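Local coordinates for protein chorismate synthase (Campylobacter jejuni, PDB 1SQ1) that probably catalyses the elimination of phosphate from 5-enolpyruvylshikimate-3-phosphate to give chorismate, with reduced FMN as cofactor and as a homotetramer, at residues C23-M28 with I78-F83; F34-L39 with A62-G67; V240-I245 with K289-P294. All blocks are in the same frame, centred on the assembly; numbering follows the deposited sequence.

Contact 1 of 3, residues C23-M28 with I78-F83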
ATOM      1  N   CYS A  23      10.863 -12.337 -12.248  1.00 65.98           N
ATOM      2  CA  CYS A  23      10.467 -11.088 -11.616  1.00 66.36           C
ATOM      3  C   CYS A  23       9.471 -10.330 -12.484  1.00 66.38           C
ATOM      4  O   CYS A  23       9.288 -10.645 -13.663  1.00 65.54           O
ATOM      5  CB  CYS A  23      11.688 -10.212 -11.311  1.00 66.94           C
ATOM      6  SG  CYS A  23      12.363  -9.233 -12.656  1.00 67.22           S
ATOM      7  N   ILE A  24       8.799  -9.355 -11.881  1.00 65.78           N
ATOM      8  CA  ILE A  24       7.816  -8.537 -12.580  1.00 64.99           C
ATOM      9  C   ILE A  24       8.085  -7.095 -12.181  1.00 64.46           C
ATOM     10  O   ILE A  24       8.162  -6.782 -10.996  1.00 65.17           O
ATOM     11  CB  ILE A  24       6.360  -8.913 -12.160  1.00 65.40           C
ATOM     12  CG1 ILE A  24       6.104 -10.400 -12.386  1.00 66.52           C
ATOM     13  CG2 ILE A  24       5.350  -8.134 -12.983  1.00 62.70           C
ATOM     14  CD1 ILE A  24       6.233 -10.827 -13.834  1.00 71.17           C
ATOM     15  N   ILE A  25       8.271  -6.217 -13.155  1.00 64.04           N
ATOM     16  CA  ILE A  25       8.487  -4.820 -12.830  1.00 64.45           C
ATOM     17  C   ILE A  25       7.270  -4.079 -13.356  1.00 65.28           C
ATOM     18  O   ILE A  25       7.026  -4.021 -14.563  1.00 67.28           O
ATOM     19  CB  ILE A  25       9.746  -4.239 -13.487  1.00 63.33           C
ATOM     20  CG1 ILE A  25      10.992  -5.000 -13.027  1.00 64.17           C
ATOM     21  CG2 ILE A  25       9.868  -2.776 -13.126  1.00 61.98           C
ATOM     22  CD1 ILE A  25      11.378  -6.183 -13.915  1.00 63.74           C
ATOM     23  N   ASP A  26       6.490  -3.525 -12.444  1.00 64.25           N
ATOM     24  CA  ASP A  26       5.291  -2.806 -12.819  1.00 63.75           C
ATOM     25  C   ASP A  26       5.514  -1.349 -12.447  1.00 63.19           C
ATOM     26  O   ASP A  26       6.149  -1.058 -11.439  1.00 62.53           O
ATOM     27  CB  ASP A  26       4.094  -3.411 -12.068  1.00 64.65           C
ATOM     28  CG  ASP A  26       2.759  -2.820 -12.489  1.00 66.72           C
ATOM     29  OD1 ASP A  26       2.393  -2.891 -13.683  1.00 69.88           O
ATOM     30  OD2 ASP A  26       2.058  -2.283 -11.612  1.00 68.46           O
ATOM     31  N   GLY A  27       5.029  -0.436 -13.281  1.00 63.10           N
ATOM     32  CA  GLY A  27       5.182   0.975 -12.985  1.00 62.65           C
ATOM     33  C   GLY A  27       6.144   1.705 -13.894  1.00 62.67           C
ATOM     34  O   GLY A  27       6.246   2.931 -13.827  1.00 61.94           O
HETATM   35  N   MSE A  28       6.851   0.959 -14.733  1.00 63.44           N
HETATM   36  CA  MSE A  28       7.803   1.558 -15.661  1.00 66.78           C
HETATM   37  C   MSE A  28       7.075   2.385 -16.704  1.00 66.54           C
HETATM   38  O   MSE A  28       6.095   1.936 -17.296  1.00 65.41           O
HETATM   39  CB  MSE A  28       8.641   0.479 -16.345  1.00 70.63           C
HETATM   40  CG  MSE A  28       9.792  -0.029 -15.485  1.00 76.87           C
HETATM   41 SE   MSE A  28      11.406   1.041 -15.653  1.00 84.94          SE
HETATM   42  CE  MSE A  28      11.033   2.477 -14.408  1.00 82.59           C
ATOM     43  N   ILE A  78       6.556  -5.589 -16.966  1.00 67.80           N
ATOM     44  CA  ILE A  78       7.596  -6.264 -17.728  1.00 67.07           C
ATOM     45  C   ILE A  78       7.950  -7.603 -17.106  1.00 67.59           C
ATOM     46  O   ILE A  78       8.771  -7.664 -16.204  1.00 68.72           O
ATOM     47  CB  ILE A  78       8.853  -5.376 -17.775  1.00 65.55           C
ATOM     48  CG1 ILE A  78       8.490  -4.039 -18.412  1.00 64.04           C
ATOM     49  CG2 ILE A  78       9.967  -6.060 -18.539  1.00 64.44           C
ATOM     50  CD1 ILE A  78       9.562  -3.014 -18.311  1.00 66.15           C
ATOM     51  N   ALA A  79       7.338  -8.682 -17.573  1.00 67.63           N
ATOM     52  CA  ALA A  79       7.659  -9.979 -16.991  1.00 69.22           C
ATOM     53  C   ALA A  79       8.983 -10.506 -17.536  1.00 70.14           C
ATOM     54  O   ALA A  79       9.325 -10.284 -18.697  1.00 69.84           O
ATOM     55  CB  ALA A  79       6.539 -10.978 -17.253  1.00 68.32           C
ATOM     56  N   ILE A  80       9.733 -11.193 -16.680  1.00 70.65           N
ATOM     57  CA  ILE A  80      11.026 -11.749 -17.064  1.00 70.38           C
ATOM     58  C   ILE A  80      11.273 -13.073 -16.347  1.00 71.30           C
ATOM     59  O   ILE A  80      10.917 -13.240 -15.178  1.00 70.58           O
ATOM     60  CB  ILE A  80      12.187 -10.776 -16.735  1.00 68.08           C
ATOM     61  CG1 ILE A  80      12.000  -9.451 -17.494  1.00 67.57           C
ATOM     62  CG2 ILE A  80      13.510 -11.430 -17.088  1.00 67.41           C
ATOM     63  CD1 ILE A  80      13.154  -8.454 -17.357  1.00 64.58           C
ATOM     64  N   VAL A  81      11.875 -14.017 -17.061  1.00 72.83           N
ATOM     65  CA  VAL A  81      12.175 -15.324 -16.495  1.00 74.38           C
ATOM     66  C   VAL A  81      13.614 -15.665 -16.845  1.00 77.13           C
ATOM     67  O   VAL A  81      14.030 -15.523 -17.998  1.00 78.57           O
ATOM     68  CB  VAL A  81      11.259 -16.428 -17.071  1.00 73.59           C
ATOM     69  CG1 VAL A  81      11.398 -17.693 -16.241  1.00 73.95           C
ATOM     70  CG2 VAL A  81       9.819 -15.963 -17.087  1.00 71.55           C
ATOM     71  N   VAL A  82      14.372 -16.115 -15.851  1.00 78.34           N
ATOM     72  CA  VAL A  82      15.769 -16.462 -16.049  1.00 78.94           C
ATOM     73  C   VAL A  82      16.026 -17.895 -15.617  1.00 80.45           C
ATOM     74  O   VAL A  82      15.569 -18.309 -14.562  1.00 79.75           O
ATOM     75  CB  VAL A  82      16.676 -15.522 -15.243  1.00 78.04           C
ATOM     76  CG1 VAL A  82      18.124 -15.898 -15.447  1.00 78.61           C
ATOM     77  CG2 VAL A  82      16.438 -14.088 -15.674  1.00 77.16           C
ATOM     78  N   PHE A  83      16.752 -18.646 -16.442  1.00 84.37           N
ATOM     79  CA  PHE A  83      17.074 -20.043 -16.144  1.00 87.10           C
ATOM     80  C   PHE A  83      18.522 -20.217 -15.684  1.00 87.25           C
ATOM     81  O   PHE A  83      19.084 -21.317 -15.745  1.00 87.86           O
ATOM     82  CB  PHE A  83      16.830 -20.929 -17.373  1.00 88.99           C
ATOM     83  CG  PHE A  83      15.393 -20.984 -17.810  1.00 90.52           C
ATOM     84  CD1 PHE A  83      14.861 -19.988 -18.630  1.00 91.40           C
ATOM     85  CD2 PHE A  83      14.563 -22.020 -17.380  1.00 91.35           C
ATOM     86  CE1 PHE A  83      13.514 -20.018 -19.019  1.00 91.90           C
ATOM     87  CE2 PHE A  83      13.213 -22.064 -17.761  1.00 91.77           C
ATOM     88  CZ  PHE A  83      12.688 -21.059 -18.584  1.00 91.85           C
TER
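I78 pairs with I25 at the start of an antiparallel beta ladder, where strand 78-82 runs against strand 21-26 in the interior of a five-stranded antiparallel sheet. The axes of the two short strands approach to 4.9 Å, with their directions 164° apart, so they are close to antiparallel. I78 N donates to I25 O at 2.9 Å in a nearly straight bond of 171°, while the return bond from I25 N to I78 O is weak. The I78 side chain reaches toward M28. Its CG1 lies anti to the carbonyl carbon (chi1 -59°) and the chain continues extended, which brings CD1 within 4.1 Å of CB of selenomethionine M28, beyond the end of the ladder. V137 of helix 128-143 meets I78 and I80 on this same face, and L141 meets M28, so the helix packs against the sheet here. A79 turns to the other face. It forms a non-hydrogen-bonded pair with I24, whose CD1 bends over to lie 3.4 Å from A79 CB. That face meets the second subunit, where F13 of the second subunit packs on I24 and G14 of the second subunit on A79. A79 is also tied through its backbone to S66, whose OG bonds A79 N. I80 then returns to the helix-facing side opposite C23, and the pair exchanges two backbone hydrogen bonds. Beside them the methyl groups I80 CD1 and I25 CD1 approach to 4.5 Å, while C23 SG lies 4.4 Å from I80 CB.

Contact 2 of 3, residues F34-L39 with A62-G67; sequences FDEEFL and AQVLSG. With SO4 (sulfate ion), chain C.
E36 and V64 face each other with their CA atoms 8.1 Å apart, L39 and A62 at a similar separation, where the first turn of helix 36-45 packs on strand 62-64, outermost within this chain in a five-stranded antiparallel sheet. The helix opens at D35, which occupies the N-cap position: its OD2 accepts from F38 N at 3.1 Å, the N-H approaching from above the carboxylate plane. Side chains make the contact between the segments, and most converge on V64 CG2. The F34 ring meets V64 obliquely, CE1 lying 3.5 Å from V64 CG2. E36, with CG anti to its backbone N (chi1 -160°) and the chain extended beyond, runs obliquely across the same valine, so the aliphatic stem and the carboxylate lie over the methyl. Deeper in, L39 CD2 touches A62 CB at 3.8 Å. A136 and M140 of helix 128-143 also pack on L39, holding it between helix and strand. Past the strand, the chain turns through S66, whose OG bonds P77 O, to G67. Here a sulfate, probably from the crystallisation liquor, is also bound by T74 and by S124 of the second subunit; G67 N makes a weak hydrogen bond to its O1 at 2.9 Å.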
ATOM      1  N   PHE A  34      14.741  -0.225 -24.347  1.00 78.54           N
ATOM      2  CA  PHE A  34      15.028  -1.423 -23.580  1.00 81.43           C
ATOM      3  C   PHE A  34      16.290  -2.129 -24.074  1.00 83.11           C
ATOM      4  O   PHE A  34      16.273  -2.830 -25.087  1.00 84.51           O
ATOM      5  CB  PHE A  34      13.822  -2.366 -23.623  1.00 82.46           C
ATOM      6  CG  PHE A  34      13.901  -3.494 -22.635  1.00 83.45           C
ATOM      7  CD1 PHE A  34      14.470  -4.712 -22.992  1.00 83.09           C
ATOM      8  CD2 PHE A  34      13.413  -3.333 -21.338  1.00 83.58           C
ATOM      9  CE1 PHE A  34      14.548  -5.758 -22.077  1.00 83.05           C
ATOM     10  CE2 PHE A  34      13.486  -4.371 -20.412  1.00 84.18           C
ATOM     11  CZ  PHE A  34      14.055  -5.589 -20.784  1.00 84.00           C
ATOM     12  N   ASP A  35      17.385  -1.930 -23.348  1.00 84.60           N
ATOM     13  CA  ASP A  35      18.666  -2.535 -23.687  1.00 85.67           C
ATOM     14  C   ASP A  35      18.753  -3.927 -23.081  1.00 86.71           C
ATOM     15  O   ASP A  35      19.354  -4.106 -22.018  1.00 85.51           O
ATOM     16  CB  ASP A  35      19.807  -1.669 -23.150  1.00 86.16           C
ATOM     17  CG  ASP A  35      21.175  -2.227 -23.486  1.00 86.31           C
ATOM     18  OD1 ASP A  35      22.180  -1.633 -23.036  1.00 87.30           O
ATOM     19  OD2 ASP A  35      21.248  -3.251 -24.199  1.00 85.30           O
ATOM     20  N   GLU A  36      18.164  -4.908 -23.763  1.00 88.18           N
ATOM     21  CA  GLU A  36      18.165  -6.279 -23.268  1.00 89.90           C
ATOM     22  C   GLU A  36      19.559  -6.859 -23.138  1.00 89.82           C
ATOM     23  O   GLU A  36      19.730  -7.962 -22.633  1.00 90.73           O
ATOM     24  CB  GLU A  36      17.319  -7.181 -24.164  1.00 91.31           C
ATOM     25  CG  GLU A  36      16.880  -8.458 -23.457  1.00 94.88           C
ATOM     26  CD  GLU A  36      15.801  -9.223 -24.214  1.00 98.49           C
ATOM     27  OE1 GLU A  36      14.815  -8.590 -24.667  1.00 98.96           O
ATOM     28  OE2 GLU A  36      15.927 -10.464 -24.336  1.00 99.76           O
ATOM     29  N   GLU A  37      20.554  -6.112 -23.594  1.00 91.38           N
ATOM     30  CA  GLU A  37      21.934  -6.563 -23.509  1.00 92.42           C
ATOM     31  C   GLU A  37      22.440  -6.202 -22.128  1.00 90.99           C
ATOM     32  O   GLU A  37      22.935  -7.053 -21.392  1.00 91.05           O
ATOM     33  CB  GLU A  37      22.787  -5.882 -24.581  1.00 95.42           C
ATOM     34  CG  GLU A  37      24.197  -6.440 -24.679  1.00100.87           C
ATOM     35  CD  GLU A  37      24.977  -5.908 -25.871  1.00102.99           C
ATOM     36  OE1 GLU A  37      25.188  -4.674 -25.947  1.00103.84           O
ATOM     37  OE2 GLU A  37      25.381  -6.732 -26.726  1.00103.94           O
ATOM     38  N   PHE A  38      22.304  -4.924 -21.787  1.00 89.68           N
ATOM     39  CA  PHE A  38      22.718  -4.416 -20.486  1.00 87.67           C
ATOM     40  C   PHE A  38      22.088  -5.269 -19.395  1.00 87.44           C
ATOM     41  O   PHE A  38      22.646  -5.416 -18.307  1.00 86.96           O
ATOM     42  CB  PHE A  38      22.263  -2.970 -20.331  1.00 86.66           C
ATOM     43  CG  PHE A  38      22.422  -2.427 -18.946  1.00 86.25           C
ATOM     44  CD1 PHE A  38      21.386  -2.518 -18.027  1.00 85.37           C
ATOM     45  CD2 PHE A  38      23.619  -1.832 -18.557  1.00 86.81           C
ATOM     46  CE1 PHE A  38      21.541  -2.020 -16.742  1.00 86.94           C
ATOM     47  CE2 PHE A  38      23.787  -1.329 -17.274  1.00 86.87           C
ATOM     48  CZ  PHE A  38      22.750  -1.423 -16.362  1.00 87.41           C
ATOM     49  N   LEU A  39      20.914  -5.819 -19.689  1.00 86.15           N
ATOM     50  CA  LEU A  39      20.221  -6.675 -18.741  1.00 84.98           C
ATOM     51  C   LEU A  39      20.976  -7.986 -18.646  1.00 85.18           C
ATOM     52  O   LEU A  39      21.415  -8.390 -17.571  1.00 86.09           O
ATOM     53  CB  LEU A  39      18.796  -6.956 -19.211  1.00 82.86           C
ATOM     54  CG  LEU A  39      18.132  -8.179 -18.578  1.00 80.89           C
ATOM     55  CD1 LEU A  39      17.781  -7.890 -17.126  1.00 80.92           C
ATOM     56  CD2 LEU A  39      16.890  -8.539 -19.364  1.00 80.59           C
ATOM     57  N   ALA A  62      18.254 -14.407 -19.491  1.00 79.53           N
ATOM     58  CA  ALA A  62      16.996 -13.713 -19.205  1.00 77.74           C
ATOM     59  C   ALA A  62      16.070 -13.665 -20.412  1.00 75.34           C
ATOM     60  O   ALA A  62      16.489 -13.306 -21.509  1.00 75.01           O
ATOM     61  CB  ALA A  62      17.287 -12.287 -18.722  1.00 77.96           C
ATOM     62  N   GLN A  63      14.808 -14.020 -20.203  1.00 74.36           N
ATOM     63  CA  GLN A  63      13.833 -14.001 -21.285  1.00 73.71           C
ATOM     64  C   GLN A  63      12.678 -13.030 -21.000  1.00 71.72           C
ATOM     65  O   GLN A  63      11.733 -13.353 -20.277  1.00 71.47           O
ATOM     66  CB  GLN A  63      13.281 -15.408 -21.525  1.00 75.20           C
ATOM     67  CG  GLN A  63      12.538 -15.535 -22.846  1.00 80.25           C
ATOM     68  CD  GLN A  63      11.976 -16.931 -23.092  1.00 82.91           C
ATOM     69  OE1 GLN A  63      12.709 -17.923 -23.061  1.00 83.58           O
ATOM     70  NE2 GLN A  63      10.667 -17.011 -23.347  1.00 84.10           N
ATOM     71  N   VAL A  64      12.770 -11.833 -21.566  1.00 69.14           N
ATOM     72  CA  VAL A  64      11.739 -10.826 -21.383  1.00 67.72           C
ATOM     73  C   VAL A  64      10.403 -11.332 -21.911  1.00 69.11           C
ATOM     74  O   VAL A  64      10.261 -11.568 -23.109  1.00 69.44           O
ATOM     75  CB  VAL A  64      12.087  -9.545 -22.136  1.00 65.51           C
ATOM     76  CG1 VAL A  64      11.018  -8.496 -21.885  1.00 64.89           C
ATOM     77  CG2 VAL A  64      13.446  -9.058 -21.712  1.00 61.93           C
ATOM     78  N   LEU A  65       9.424 -11.480 -21.025  1.00 69.81           N
ATOM     79  CA  LEU A  65       8.110 -11.967 -21.427  1.00 70.30           C
ATOM     80  C   LEU A  65       7.109 -10.911 -21.901  1.00 71.33           C
ATOM     81  O   LEU A  65       6.218 -11.223 -22.690  1.00 73.38           O
ATOM     82  CB  LEU A  65       7.476 -12.762 -20.288  1.00 68.87           C
ATOM     83  CG  LEU A  65       8.233 -13.998 -19.811  1.00 68.38           C
ATOM     84  CD1 LEU A  65       7.311 -14.808 -18.908  1.00 66.73           C
ATOM     85  CD2 LEU A  65       8.676 -14.843 -21.004  1.00 66.55           C
ATOM     86  N   SER A  66       7.242  -9.673 -21.435  1.00 72.22           N
ATOM     87  CA  SER A  66       6.292  -8.628 -21.819  1.00 73.07           C
ATOM     88  C   SER A  66       6.734  -7.239 -21.390  1.00 74.89           C
ATOM     89  O   SER A  66       7.860  -7.042 -20.936  1.00 75.92           O
ATOM     90  CB  SER A  66       4.937  -8.907 -21.179  1.00 73.21           C
ATOM     91  OG  SER A  66       5.049  -8.892 -19.767  1.00 71.42           O
ATOM     92  N   GLY A  67       5.823  -6.281 -21.528  1.00 75.43           N
ATOM     93  CA  GLY A  67       6.111  -4.914 -21.142  1.00 78.18           C
ATOM     94  C   GLY A  67       6.961  -4.172 -22.150  1.00 80.55           C
ATOM     95  O   GLY A  67       7.182  -2.963 -22.019  1.00 80.91           O
TER
HETATM   96  S   SO4 C 402       2.984  -6.027 -23.823  1.00 90.11           S
HETATM   97  O1  SO4 C 402       4.348  -6.594 -23.974  1.00 91.03           O
HETATM   98  O2  SO4 C 402       2.480  -5.627 -25.167  1.00 91.04           O
HETATM   99  O3  SO4 C 402       2.090  -7.061 -23.229  1.00 89.30           O
HETATM  100  O4  SO4 C 402       3.032  -4.831 -22.935  1.00 87.75           O

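Contact 3 of 3, residues V240-I245 with K289-P294. With SO4 (sulfate ion), chain B.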
ATOM      1  N   VAL A 240      23.511  -9.005   4.941  1.00 51.21           N
ATOM      2  CA  VAL A 240      23.799  -7.638   5.354  1.00 50.60           C
ATOM      3  C   VAL A 240      23.476  -7.382   6.815  1.00 51.44           C
ATOM      4  O   VAL A 240      22.381  -7.691   7.284  1.00 54.11           O
ATOM      5  CB  VAL A 240      23.046  -6.618   4.485  1.00 49.34           C
ATOM      6  CG1 VAL A 240      23.247  -5.221   5.045  1.00 48.54           C
ATOM      7  CG2 VAL A 240      23.564  -6.676   3.049  1.00 48.17           C
ATOM      8  N   LYS A 241      24.435  -6.807   7.534  1.00 50.39           N
ATOM      9  CA  LYS A 241      24.236  -6.520   8.947  1.00 50.74           C
ATOM     10  C   LYS A 241      24.466  -5.046   9.330  1.00 50.84           C
ATOM     11  O   LYS A 241      24.299  -4.656  10.492  1.00 50.99           O
ATOM     12  CB  LYS A 241      25.142  -7.427   9.780  1.00 50.76           C
ATOM     13  CG  LYS A 241      24.964  -8.918   9.508  1.00 49.76           C
ATOM     14  CD  LYS A 241      23.550  -9.408   9.789  1.00 49.00           C
ATOM     15  CE  LYS A 241      23.122  -9.190  11.231  1.00 45.90           C
ATOM     16  NZ  LYS A 241      21.741  -9.712  11.394  1.00 45.93           N
ATOM     17  N   ALA A 242      24.861  -4.228   8.362  1.00 50.23           N
ATOM     18  CA  ALA A 242      25.069  -2.809   8.622  1.00 50.28           C
ATOM     19  C   ALA A 242      24.983  -1.984   7.343  1.00 50.12           C
ATOM     20  O   ALA A 242      25.314  -2.458   6.253  1.00 50.07           O
ATOM     21  CB  ALA A 242      26.409  -2.586   9.301  1.00 52.80           C
ATOM     22  N   VAL A 243      24.536  -0.743   7.497  1.00 48.72           N
ATOM     23  CA  VAL A 243      24.395   0.173   6.380  1.00 47.36           C
ATOM     24  C   VAL A 243      24.823   1.575   6.757  1.00 48.93           C
ATOM     25  O   VAL A 243      24.406   2.113   7.794  1.00 48.24           O
ATOM     26  CB  VAL A 243      22.962   0.255   5.924  1.00 46.30           C
ATOM     27  CG1 VAL A 243      22.853   1.221   4.778  1.00 48.08           C
ATOM     28  CG2 VAL A 243      22.477  -1.114   5.532  1.00 45.18           C
ATOM     29  N   GLU A 244      25.655   2.170   5.908  1.00 48.81           N
ATOM     30  CA  GLU A 244      26.140   3.521   6.160  1.00 50.52           C
ATOM     31  C   GLU A 244      25.850   4.495   5.037  1.00 50.52           C
ATOM     32  O   GLU A 244      25.888   4.148   3.857  1.00 49.89           O
ATOM     33  CB  GLU A 244      27.649   3.527   6.392  1.00 52.40           C
ATOM     34  CG  GLU A 244      28.092   2.980   7.725  1.00 55.33           C
ATOM     35  CD  GLU A 244      29.565   3.193   7.943  1.00 56.93           C
ATOM     36  OE1 GLU A 244      30.364   2.706   7.117  1.00 56.26           O
ATOM     37  OE2 GLU A 244      29.922   3.852   8.940  1.00 60.29           O
ATOM     38  N   ILE A 245      25.572   5.731   5.412  1.00 50.09           N
ATOM     39  CA  ILE A 245      25.328   6.761   4.425  1.00 49.70           C
ATOM     40  C   ILE A 245      26.263   7.915   4.718  1.00 51.01           C
ATOM     41  O   ILE A 245      26.111   8.626   5.714  1.00 52.66           O
ATOM     42  CB  ILE A 245      23.866   7.240   4.451  1.00 49.52           C
ATOM     43  CG1 ILE A 245      22.945   6.090   4.022  1.00 48.08           C
ATOM     44  CG2 ILE A 245      23.700   8.435   3.529  1.00 48.62           C
ATOM     45  CD1 ILE A 245      21.497   6.440   3.984  1.00 45.24           C
ATOM     46  N   LYS A 289      27.281   2.552   2.029  1.00 50.13           N
ATOM     47  CA  LYS A 289      28.147   1.428   2.322  1.00 51.61           C
ATOM     48  C   LYS A 289      27.348   0.299   2.948  1.00 51.79           C
ATOM     49  O   LYS A 289      26.632   0.512   3.928  1.00 52.68           O
ATOM     50  CB  LYS A 289      29.283   1.853   3.249  1.00 52.35           C
ATOM     51  CG  LYS A 289      30.054   3.078   2.799  1.00 50.93           C
ATOM     52  CD  LYS A 289      31.261   3.252   3.681  1.00 53.41           C
ATOM     53  CE  LYS A 289      31.907   4.618   3.528  1.00 55.99           C
ATOM     54  NZ  LYS A 289      31.030   5.703   4.084  1.00 58.40           N
ATOM     55  N   THR A 290      27.470  -0.895   2.365  1.00 52.72           N
ATOM     56  CA  THR A 290      26.771  -2.095   2.835  1.00 53.00           C
ATOM     57  C   THR A 290      27.770  -3.156   3.308  1.00 52.83           C
ATOM     58  O   THR A 290      28.595  -3.645   2.528  1.00 53.11           O
ATOM     59  CB  THR A 290      25.938  -2.731   1.721  1.00 52.20           C
ATOM     60  OG1 THR A 290      25.039  -1.759   1.193  1.00 54.75           O
ATOM     61  CG2 THR A 290      25.136  -3.889   2.258  1.00 55.38           C
ATOM     62  N   TYR A 291      27.670  -3.531   4.578  1.00 53.09           N
ATOM     63  CA  TYR A 291      28.557  -4.527   5.158  1.00 52.26           C
ATOM     64  C   TYR A 291      27.961  -5.920   5.233  1.00 51.61           C
ATOM     65  O   TYR A 291      26.970  -6.157   5.916  1.00 51.27           O
ATOM     66  CB  TYR A 291      28.970  -4.068   6.543  1.00 51.93           C
ATOM     67  CG  TYR A 291      29.661  -2.740   6.496  1.00 52.71           C
ATOM     68  CD1 TYR A 291      31.012  -2.648   6.184  1.00 52.23           C
ATOM     69  CD2 TYR A 291      28.950  -1.567   6.694  1.00 53.16           C
ATOM     70  CE1 TYR A 291      31.636  -1.416   6.069  1.00 52.16           C
ATOM     71  CE2 TYR A 291      29.563  -0.331   6.578  1.00 53.06           C
ATOM     72  CZ  TYR A 291      30.902  -0.264   6.264  1.00 52.02           C
ATOM     73  OH  TYR A 291      31.496   0.960   6.122  1.00 51.70           O
ATOM     74  N   PHE A 292      28.595  -6.844   4.532  1.00 51.93           N
ATOM     75  CA  PHE A 292      28.149  -8.217   4.504  1.00 53.71           C
ATOM     76  C   PHE A 292      28.877  -9.097   5.519  1.00 56.27           C
ATOM     77  O   PHE A 292      30.095  -8.986   5.716  1.00 57.39           O
ATOM     78  CB  PHE A 292      28.354  -8.800   3.112  1.00 51.81           C
ATOM     79  CG  PHE A 292      27.422  -8.249   2.071  1.00 51.35           C
ATOM     80  CD1 PHE A 292      27.568  -6.947   1.597  1.00 50.34           C
ATOM     81  CD2 PHE A 292      26.432  -9.055   1.522  1.00 48.37           C
ATOM     82  CE1 PHE A 292      26.745  -6.459   0.603  1.00 51.33           C
ATOM     83  CE2 PHE A 292      25.602  -8.575   0.526  1.00 50.37           C
ATOM     84  CZ  PHE A 292      25.761  -7.275   0.058  1.00 52.15           C
ATOM     85  N   LYS A 293      28.124  -9.987   6.158  1.00 56.86           N
ATOM     86  CA  LYS A 293      28.704 -10.901   7.131  1.00 57.55           C
ATOM     87  C   LYS A 293      29.163 -12.132   6.370  1.00 58.68           C
ATOM     88  O   LYS A 293      28.812 -12.312   5.200  1.00 59.23           O
ATOM     89  CB  LYS A 293      27.661 -11.310   8.171  1.00 56.18           C
ATOM     90  CG  LYS A 293      26.646 -12.341   7.682  1.00 54.41           C
ATOM     91  CD  LYS A 293      25.626 -12.708   8.767  1.00 52.41           C
ATOM     92  CE  LYS A 293      24.683 -13.807   8.287  1.00 53.31           C
ATOM     93  NZ  LYS A 293      23.859 -14.342   9.399  1.00 54.76           N
ATOM     94  N   PRO A 294      29.970 -12.988   7.012  1.00 59.43           N
ATOM     95  CA  PRO A 294      30.423 -14.187   6.311  1.00 61.49           C
ATOM     96  C   PRO A 294      29.262 -15.150   6.081  1.00 64.03           C
ATOM     97  O   PRO A 294      28.398 -15.335   6.944  1.00 64.01           O
ATOM     98  CB  PRO A 294      31.489 -14.756   7.244  1.00 60.00           C
ATOM     99  CG  PRO A 294      31.077 -14.246   8.589  1.00 60.26           C
ATOM    100  CD  PRO A 294      30.674 -12.836   8.295  1.00 58.51           C
TER
HETATM  101  S   SO4 B 401      20.769 -12.497   7.095  1.00 69.29           S
HETATM  102  O1  SO4 B 401      20.772 -13.745   6.301  1.00 65.98           O
HETATM  103  O2  SO4 B 401      19.513 -12.387   7.885  1.00 70.16           O
HETATM  104  O3  SO4 B 401      21.917 -12.488   8.024  1.00 70.00           O
HETATM  105  O4  SO4 B 401      20.859 -11.338   6.183  1.00 70.37           O
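F292 offers one ring face to V240, whose CG2 stands over the ring centre in a CH-pi contact, 3.8 Å from the centroid and 13° off the normal. T290 lies on the same face of the sheet and its CG2 packs against both methyls of V240. This is the tight part of an antiparallel ladder between strands 240-245 and 286-292. At one end E244 and K289 exchange two short, nearly straight backbone bonds. Towards the other, K241 N bonds Y291 O at 3.1 Å and Y291 N bonds A242 O, so two successive residues sit against one, in the manner of a beta bulge. On the opposite face A242 CB touches Y291 CD2 at 3.8 Å, and the Y291 hydroxyl is directed to E244 OE1, which lies at the ring edge in its plane. The modelled 2.3 Å between Y291 OH and E244 OE1 is too short to be taken literally. The looser end is formed by lysines. K241 CG rests 3.8 Å from K293 CB, and K293, partly exposed, extends to a sulfate, with a weak bond from NZ to O3 at 3.0 Å; K241 NZ instead bonds S273 O of the third subunit. A239 N of the same chain and G278 N of the third subunit also bind this anion. As K293 and A239 are predicted FMN ligands, the sulfate is consistent with an anion-binding site beside the cofactor pocket.

In the fold
Contacts 1 and 2 share one sheet, their centres 9 Å apart. Strand 78-82 joins them: it pairs with 21-26 on one edge and with 62-64 on the other, where A79 O lies 2.6 Å from L65 N and V81 O 2.8 Å from Q63 N. Contact 2 is nested inside the chain loop closed by contact 1. Contact 3 sits in the second sheet, across the chain's centre, about 27 Å from contact 1 and 30 Å from contact 2, centre to centre. It holds part of the predicted FMN site and continues its sheet into the third subunit, whereas contacts 1 and 2 meet the second, whose S124, a predicted FMN ligand, binds the sulfate at contact 2.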